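Local structure of metallo-beta-lactamase (Pseudomonas stutzeri, 4ZEJ) at residues K10-E13 with N14-L17; R53-E56 with T57-W61; F158-S161 with L162-G166; G168-G171 with E172-I175. The protein probably hydrolyses beta-lactam antibiotics to substituted beta-amino acids with the help of bound zinc ions, as a monomeric class B enzyme of the periplasm. All coordinates share one frame; numbering follows the deposited sequence.

Contact 1. Residues K10-E13 with N14-L17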
# COMPACT_ATOMS: atom_id res chain seq x y z
N LYS A 10 2.75 -16.00 3.32
CA LYS A 10 4.16 -15.62 3.27
C LYS A 10 4.60 -15.33 1.83
O LYS A 10 4.30 -16.11 0.94
CB LYS A 10 5.04 -16.72 3.86
CG LYS A 10 6.50 -16.34 4.06
CD LYS A 10 7.24 -17.45 4.78
CE LYS A 10 8.73 -17.23 4.84
NZ LYS A 10 9.42 -18.41 5.45
N VAL A 11 5.31 -14.22 1.62
CA VAL A 11 5.94 -13.90 0.32
C VAL A 11 7.37 -14.44 0.30
O VAL A 11 7.78 -15.15 -0.62
CB VAL A 11 5.95 -12.37 0.07
CG1 VAL A 11 6.63 -12.05 -1.26
CG2 VAL A 11 4.54 -11.82 0.10
N LYS A 12 8.13 -14.06 1.32
CA LYS A 12 9.47 -14.58 1.55
C LYS A 12 9.79 -14.39 3.03
O LYS A 12 8.94 -13.90 3.79
CB LYS A 12 10.49 -13.88 0.65
CG LYS A 12 10.68 -12.38 0.90
CD LYS A 12 11.61 -11.74 -0.14
CE LYS A 12 13.05 -12.22 -0.05
NZ LYS A 12 13.96 -11.48 -0.97
N GLU A 13 11.00 -14.77 3.44
CA GLU A 13 11.43 -14.60 4.84
C GLU A 13 11.07 -13.19 5.32
O GLU A 13 11.40 -12.19 4.67
CB GLU A 13 12.93 -14.83 5.00
CG GLU A 13 13.42 -14.75 6.46
CD GLU A 13 14.93 -14.86 6.60
OE1 GLU A 13 15.64 -14.81 5.58
OE2 GLU A 13 15.42 -14.99 7.75
N ASN A 14 10.36 -13.13 6.44
CA ASN A 14 10.02 -11.88 7.12
C ASN A 14 8.96 -11.00 6.44
O ASN A 14 8.68 -9.92 6.93
CB ASN A 14 11.29 -11.06 7.45
CG ASN A 14 12.14 -11.70 8.52
OD1 ASN A 14 11.62 -12.27 9.47
ND2 ASN A 14 13.46 -11.59 8.38
N ILE A 15 8.36 -11.47 5.34
CA ILE A 15 7.41 -10.65 4.57
C ILE A 15 6.13 -11.43 4.32
O ILE A 15 6.15 -12.51 3.71
CB ILE A 15 8.01 -10.18 3.22
CG1 ILE A 15 9.33 -9.42 3.44
CG2 ILE A 15 6.99 -9.33 2.45
CD1 ILE A 15 9.24 -8.10 4.17
N PHE A 16 5.01 -10.86 4.76
CA PHE A 16 3.71 -11.49 4.62
C PHE A 16 2.76 -10.58 3.87
O PHE A 16 2.73 -9.37 4.12
CB PHE A 16 3.14 -11.84 5.99
CG PHE A 16 3.97 -12.86 6.73
CD1 PHE A 16 3.64 -14.20 6.67
CD2 PHE A 16 5.10 -12.47 7.44
CE1 PHE A 16 4.41 -15.15 7.33
CE2 PHE A 16 5.89 -13.41 8.10
CZ PHE A 16 5.54 -14.75 8.04
N LEU A 17 1.99 -11.18 2.96
CA LEU A 17 0.97 -10.48 2.19
C LEU A 17 -0.36 -10.69 2.86
O LEU A 17 -0.73 -11.84 3.16
CB LEU A 17 0.92 -11.07 0.78
CG LEU A 17 -0.10 -10.46 -0.17
CD1 LEU A 17 0.39 -9.12 -0.65
CD2 LEU A 17 -0.32 -11.42 -1.35
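Val11 and Lys12 both turn their backbone N-H groups to one carbonyl, that of Ile15, which makes this hairpin end a classic beta bulge. The bond from Val11 N to Ile15 O is short at 2.8 Å and fairly straight (164° at the hydrogen), while the one from Lys12 N to the same oxygen is weak at 3.5 Å. In return Ile15 N donates to Lys12 O over 2.9 Å and closes a type II turn, with Glu13 and Asn14 at its corners; Asn14 takes the positive phi (72°) usual for the third residue of such a turn. The extra residue shifts the register by one, so that Lys10 pairs with Phe16 and Lys12 with Ile15. On the first pair's side of the sheet, CD1 of the Phe16 ring comes within 3.7 Å of Lys10 CA, and the lysine chain runs on extended past the ring. On the other side, Lys12 and Ile15 lie alongside each other, CG to CG1 at 4.1 Å. Val11 brings CG2 to 3.8 Å from Leu17 CB; with CG1 anti to the backbone N (chi1 179°), CG2 falls beside that N. The hairpin joins strand 7-12, at the edge of the seven-stranded sheet, to strand 15-24. Ile194 of strand 194-197 meets Val11 and Lys12, Ile152 of strand 152-156 meets Lys12 and Ile15, and strand 30-39 pairs with the far edge of strand 15-24.

Contact 2. Residues R53-E56 with T57-W61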
# COMPACT_ATOMS: atom_id res chain seq x y z
N ARG A 53 -13.14 -5.29 10.94
CA ARG A 53 -13.10 -6.72 11.23
C ARG A 53 -11.75 -7.30 10.82
O ARG A 53 -11.09 -7.99 11.59
CB ARG A 53 -14.22 -7.43 10.46
CG ARG A 53 -14.39 -8.93 10.74
CD ARG A 53 -15.26 -9.56 9.66
NE ARG A 53 -15.50 -11.00 9.86
CZ ARG A 53 -16.54 -11.55 10.51
NH1 ARG A 53 -17.48 -10.80 11.10
NH2 ARG A 53 -16.63 -12.87 10.60
N ASP A 54 -11.34 -7.00 9.59
CA ASP A 54 -10.10 -7.56 9.06
C ASP A 54 -8.84 -6.93 9.68
O ASP A 54 -7.83 -7.61 9.85
CB ASP A 54 -10.07 -7.47 7.54
CG ASP A 54 -11.06 -8.41 6.88
OD1 ASP A 54 -11.36 -8.21 5.70
OD2 ASP A 54 -11.53 -9.37 7.53
N THR A 55 -8.91 -5.64 10.02
CA THR A 55 -7.82 -4.97 10.73
C THR A 55 -7.63 -5.63 12.09
O THR A 55 -6.51 -5.95 12.47
CB THR A 55 -8.08 -3.45 10.85
OG1 THR A 55 -8.14 -2.88 9.54
CG2 THR A 55 -6.99 -2.76 11.64
N GLU A 56 -8.72 -5.90 12.80
CA GLU A 56 -8.63 -6.62 14.08
C GLU A 56 -8.01 -8.02 13.93
O GLU A 56 -7.15 -8.40 14.72
CB GLU A 56 -10.00 -6.70 14.75
CG GLU A 56 -9.94 -7.37 16.12
CD GLU A 56 -11.15 -7.13 17.02
OE1 GLU A 56 -11.93 -6.18 16.80
OE2 GLU A 56 -11.29 -7.89 17.99
N THR A 57 -8.45 -8.77 12.92
CA THR A 57 -7.89 -10.10 12.65
C THR A 57 -6.38 -10.06 12.42
O THR A 57 -5.64 -10.85 13.01
CB THR A 57 -8.58 -10.75 11.46
OG1 THR A 57 -9.98 -10.84 11.74
CG2 THR A 57 -8.03 -12.16 11.20
N LEU A 58 -5.93 -9.13 11.58
CA LEU A 58 -4.53 -8.94 11.28
C LEU A 58 -3.71 -8.61 12.53
O LEU A 58 -2.65 -9.21 12.76
CB LEU A 58 -4.37 -7.81 10.26
CG LEU A 58 -2.93 -7.48 9.84
CD1 LEU A 58 -2.33 -8.67 9.11
CD2 LEU A 58 -2.87 -6.21 8.99
N VAL A 59 -4.20 -7.66 13.32
CA VAL A 59 -3.49 -7.25 14.55
C VAL A 59 -3.43 -8.41 15.56
O VAL A 59 -2.39 -8.64 16.20
CB VAL A 59 -4.13 -5.97 15.16
CG1 VAL A 59 -3.56 -5.64 16.53
CG2 VAL A 59 -3.92 -4.78 14.22
N HIS A 60 -4.52 -9.16 15.69
CA HIS A 60 -4.54 -10.35 16.54
C HIS A 60 -3.52 -11.38 16.10
O HIS A 60 -2.88 -12.00 16.95
CB HIS A 60 -5.94 -10.97 16.58
CG HIS A 60 -6.90 -10.22 17.43
ND1 HIS A 60 -8.01 -10.81 18.00
CD2 HIS A 60 -6.90 -8.94 17.86
CE1 HIS A 60 -8.66 -9.92 18.72
NE2 HIS A 60 -8.01 -8.77 18.64
N TRP A 61 -3.37 -11.58 14.79
CA TRP A 61 -2.39 -12.52 14.26
C TRP A 61 -0.96 -12.10 14.61
O TRP A 61 -0.15 -12.94 15.04
CB TRP A 61 -2.56 -12.69 12.74
CG TRP A 61 -1.55 -13.62 12.08
CD1 TRP A 61 -1.67 -14.97 11.91
CD2 TRP A 61 -0.30 -13.24 11.49
NE1 TRP A 61 -0.56 -15.46 11.26
CE2 TRP A 61 0.29 -14.42 10.99
CE3 TRP A 61 0.39 -12.03 11.36
CZ2 TRP A 61 1.55 -14.42 10.36
CZ3 TRP A 61 1.63 -12.02 10.74
CH2 TRP A 61 2.20 -13.21 10.24
O HOH W 1 -11.19 -11.49 9.16
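Glu56 and Thr57 have the most surface buried in this contact, and each reaches along the helix by about a turn: Glu56 forward to His60, Thr57 back to Arg53 and Asp54. The side chains of Glu56 and His60 run side by side in the same direction. Glu56 keeps CG anti to its own N (chi1 -177°), which lays that methylene over one face of the imidazole in a CH-pi contact, 3.8 Å from Glu56 CG to the centroid of the His60 ring. The carboxylate is turned well away from parallel with the ring, and Glu56 OE2 stands 3.4 Å from His60 CE1. In the backbone, His60 N donates to Glu56 O at 2.9 Å, one of four successive i to i+4 bonds. Thr57 directs OG1 back along the helix, 3.1 Å from Arg53 O, and the hydroxyl donates to a water (2.9 Å from Thr57 OG1) that in turn donates to Asp54 OD2 over 2.7 Å, bridging residues three apart. This is helix 52-64, the crossover helix of the beta-alpha-beta unit between parallel strands 42-46 and 68-73. Leu58 faces Ile8 of strand 7-12 and His18 of strand 15-24, while Thr55 and Val59 pack against Trp87 of helix 85-90.

Contact 3. Residues F158-S161 with L162-G166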
# COMPACT_ATOMS: atom_id res chain seq x y z
N PHE A 158 -0.53 2.56 -7.19
CA PHE A 158 0.34 3.13 -8.23
C PHE A 158 0.83 2.09 -9.26
O PHE A 158 1.17 2.45 -10.39
CB PHE A 158 1.53 3.82 -7.54
CG PHE A 158 2.53 4.43 -8.48
CD1 PHE A 158 3.74 3.79 -8.74
CD2 PHE A 158 2.28 5.65 -9.08
CE1 PHE A 158 4.66 4.35 -9.59
CE2 PHE A 158 3.21 6.22 -9.95
CZ PHE A 158 4.40 5.57 -10.19
N VAL A 159 0.90 0.82 -8.85
CA VAL A 159 1.32 -0.28 -9.70
C VAL A 159 0.18 -1.24 -9.96
O VAL A 159 -0.46 -1.72 -9.01
CB VAL A 159 2.52 -1.02 -9.05
CG1 VAL A 159 2.96 -2.20 -9.91
CG2 VAL A 159 3.68 -0.06 -8.85
N ARG A 160 -0.04 -1.55 -11.23
CA ARG A 160 -1.05 -2.51 -11.67
C ARG A 160 -0.46 -3.90 -11.87
O ARG A 160 0.73 -4.04 -12.22
CB ARG A 160 -1.71 -2.03 -12.97
CG ARG A 160 -2.27 -0.62 -12.91
CD ARG A 160 -3.49 -0.53 -12.02
NE ARG A 160 -4.60 -1.28 -12.63
CZ ARG A 160 -5.73 -1.61 -12.02
NH1 ARG A 160 -5.96 -1.26 -10.73
NH2 ARG A 160 -6.63 -2.28 -12.70
N SER A 161 -1.30 -4.91 -11.67
CA SER A 161 -0.92 -6.30 -11.95
C SER A 161 -0.75 -6.53 -13.46
O SER A 161 -1.29 -5.78 -14.26
CB SER A 161 -1.97 -7.27 -11.42
OG SER A 161 -3.23 -7.02 -12.03
N LEU A 162 -0.03 -7.59 -13.82
CA LEU A 162 0.24 -7.89 -15.25
C LEU A 162 -1.01 -8.26 -16.03
O LEU A 162 -1.11 -7.99 -17.23
CB LEU A 162 1.30 -8.99 -15.42
CG LEU A 162 2.74 -8.70 -15.03
CD1 LEU A 162 3.59 -9.93 -15.32
CD2 LEU A 162 3.31 -7.49 -15.73
N ASP A 163 -2.00 -8.84 -15.35
CA ASP A 163 -3.25 -9.18 -16.03
C ASP A 163 -4.22 -7.98 -16.13
O ASP A 163 -5.32 -8.14 -16.65
CB ASP A 163 -3.92 -10.39 -15.38
CG ASP A 163 -4.64 -10.06 -14.09
OD1 ASP A 163 -4.26 -9.10 -13.38
OD2 ASP A 163 -5.61 -10.77 -13.78
N SER A 164 -3.84 -6.81 -15.63
CA SER A 164 -4.72 -5.63 -15.71
C SER A 164 -4.82 -5.15 -17.15
O SER A 164 -3.79 -4.99 -17.84
CB SER A 164 -4.23 -4.48 -14.83
OG SER A 164 -4.28 -4.85 -13.47
N GLU A 165 -6.06 -4.91 -17.58
CA GLU A 165 -6.35 -4.38 -18.92
C GLU A 165 -6.32 -2.85 -18.94
O GLU A 165 -6.31 -2.25 -20.01
CB GLU A 165 -7.73 -4.87 -19.37
CG GLU A 165 -7.79 -6.38 -19.61
CD GLU A 165 -9.19 -6.96 -19.64
OE1 GLU A 165 -10.18 -6.18 -19.73
OE2 GLU A 165 -9.32 -8.20 -19.56
N GLY A 166 -6.34 -2.23 -17.76
CA GLY A 166 -6.44 -0.79 -17.63
C GLY A 166 -5.89 -0.35 -16.29
O GLY A 166 -5.33 -1.17 -15.55
O HOH W 2 -7.69 -3.42 -15.15
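Two bends in the Arg160 chain, chi2 -70° and chi3 -67°, fold its guanidinium back over the loop to Gly166, while Ser161 holds OG between its backbone N and carbonyl carbon (chi1 59°), where it meets both Asp163 and Ser164. Arg160 NE donates to Gly166 O over 3.0 Å, reaching a lone pair in the carbonyl plane, although the bond is noticeably bent at the hydrogen. A weak second bond runs from Arg160 NH2 to the same oxygen. At the guanidinium edge, in its plane, a water accepts from Arg160 NH2 at 2.9 Å and from Gly166 N, so the arginine holds Gly166 O directly and Gly166 N through the water, two groups on either side of the glycine CA. The serine hydroxyl donates to the aspartate, 2.7 Å from Ser161 OG to Asp163 OD1, nearly in line with the carboxylate C-O bond. Ser164 OG lies 2.8 Å from Ser161 OG. In the backbone, Ser164 N donates to Ser161 O at 3.1 Å from well above the carbonyl plane, closing a type I turn through Leu162 and Asp163. All of this belongs to the loop between strand 152-156 and helix 175-188. Helix 206-218 flanks it: Val159 and Leu162 pack on Leu207, Thr211 OG1 receives Arg160 N, and His210 NE2 bonds to Ser164 O. Trp178 of helix 175-188 stacks on Phe158.

Contact 4. Residues G168-G171 with E172-I175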
# COMPACT_ATOMS: atom_id res chain seq x y z
N GLY A 168 -7.58 0.94 -13.71
CA GLY A 168 -8.53 0.84 -12.60
C GLY A 168 -9.33 2.12 -12.45
O GLY A 168 -9.64 2.77 -13.44
N TYR A 169 -9.68 2.48 -11.21
CA TYR A 169 -10.42 3.72 -10.97
C TYR A 169 -9.52 4.93 -11.28
O TYR A 169 -8.52 5.13 -10.60
CB TYR A 169 -10.92 3.80 -9.52
CG TYR A 169 -11.48 5.17 -9.16
CD1 TYR A 169 -12.67 5.63 -9.71
CD2 TYR A 169 -10.79 6.02 -8.29
CE1 TYR A 169 -13.18 6.89 -9.39
CE2 TYR A 169 -11.28 7.27 -7.96
CZ TYR A 169 -12.47 7.71 -8.50
OH TYR A 169 -12.94 8.97 -8.17
N THR A 170 -9.87 5.70 -12.31
CA THR A 170 -9.05 6.84 -12.78
C THR A 170 -9.67 8.22 -12.50
O THR A 170 -9.19 9.24 -13.00
CB THR A 170 -8.77 6.73 -14.29
OG1 THR A 170 -10.01 6.61 -14.99
CG2 THR A 170 -7.89 5.51 -14.59
N GLY A 171 -10.72 8.27 -11.68
CA GLY A 171 -11.41 9.53 -11.39
C GLY A 171 -10.53 10.60 -10.75
O GLY A 171 -10.83 11.78 -10.87
N GLU A 172 -9.44 10.18 -10.09
CA GLU A 172 -8.50 11.10 -9.45
C GLU A 172 -7.07 10.96 -9.99
O GLU A 172 -6.12 11.49 -9.41
CB GLU A 172 -8.58 10.89 -7.93
CG GLU A 172 -9.94 11.31 -7.37
CD GLU A 172 -10.35 10.64 -6.07
OE1 GLU A 172 -9.47 10.41 -5.22
OE2 GLU A 172 -11.57 10.39 -5.88
N ALA A 173 -6.92 10.28 -11.12
CA ALA A 173 -5.59 9.95 -11.65
C ALA A 173 -4.97 11.09 -12.47
O ALA A 173 -5.66 11.95 -13.00
CB ALA A 173 -5.65 8.67 -12.47
N HIS A 174 -3.65 11.06 -12.53
CA HIS A 174 -2.85 11.97 -13.33
C HIS A 174 -2.19 11.13 -14.41
O HIS A 174 -1.03 10.74 -14.30
CB HIS A 174 -1.84 12.67 -12.43
CG HIS A 174 -2.47 13.59 -11.42
ND1 HIS A 174 -2.22 14.95 -11.40
CD2 HIS A 174 -3.35 13.36 -10.42
CE1 HIS A 174 -2.91 15.51 -10.43
NE2 HIS A 174 -3.60 14.56 -9.81
N ILE A 175 -2.97 10.84 -15.46
CA ILE A 175 -2.61 9.83 -16.45
C ILE A 175 -1.36 10.20 -17.25
O ILE A 175 -0.50 9.35 -17.45
CB ILE A 175 -3.81 9.49 -17.38
CG1 ILE A 175 -4.90 8.76 -16.58
CG2 ILE A 175 -3.38 8.61 -18.54
CD1 ILE A 175 -6.27 8.79 -17.23
O HOH W 3 -7.98 7.65 -9.34
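A type I turn from Thr170 to Ala173 brings the two segments together, with Gly171 and Glu172 at its corners. Ala173 N donates to Thr170 O over 3.1 Å; the bond is straight at the hydrogen (169°), yet the donor sits high above the carbonyl plane rather than on a lone pair. A water lies within the bend, donating to Tyr169 O and accepting from Glu172 N at 3.0 Å, and so links Tyr169 O to Glu172 N across the turn. Tyr169 then curls over the turn: CG stands anti to its N (chi1 170°), and the ring brings one face over the peptide, with Gly171 N 3.5 Å above the ring plane and over its centre. The phenol reaches on to the glutamate, Tyr169 OH donating to Glu172 OE2 across 3.0 Å. The carboxylate lies at the ring's edge and is turned nearly perpendicular to it (89°), and the hydroxyl meets OE2 from above the carboxylate plane. On the other flank Thr170 CB touches Ala173 CB at 4.1 Å, and Ile175 CD1 comes near the same threonine carbon. The remaining carboxylate oxygen, Glu172 OE1, accepts a hydrogen bond from NE2 of the zinc ligand His78. Glu172 is thus a second-shell residue that probably helps to orient the imidazole, and Tyr169 is in turn bonded to it. This is the rim of the dinuclear zinc site of a class B metallo-beta-lactamase, with the tyrosine side chain about 5 Å from a bound zinc.

Contacts 3 and 4 share the long loop between strand 152-156 and helix 175-188. Their centres are 13 Å apart, and they touch where Arg160 NH2 comes 3.5 Å from Gly168 N. Both border the metal centre: the side chain of Arg160 is about 7 Å from a zinc ion and about 5 Å from the side chain of the ligand His199, while the side chain of Tyr169 is about 5 Å from a zinc ion and about 5 Å from the side chain of the ligand His138. Contacts 1 and 2 form a second pair, centres 17 Å apart, joined by an edge-to-face meeting of Phe16 and Trp61. Contacts 1 and 2 each lie across the chain's centre from contact 4, 30 Å between centres.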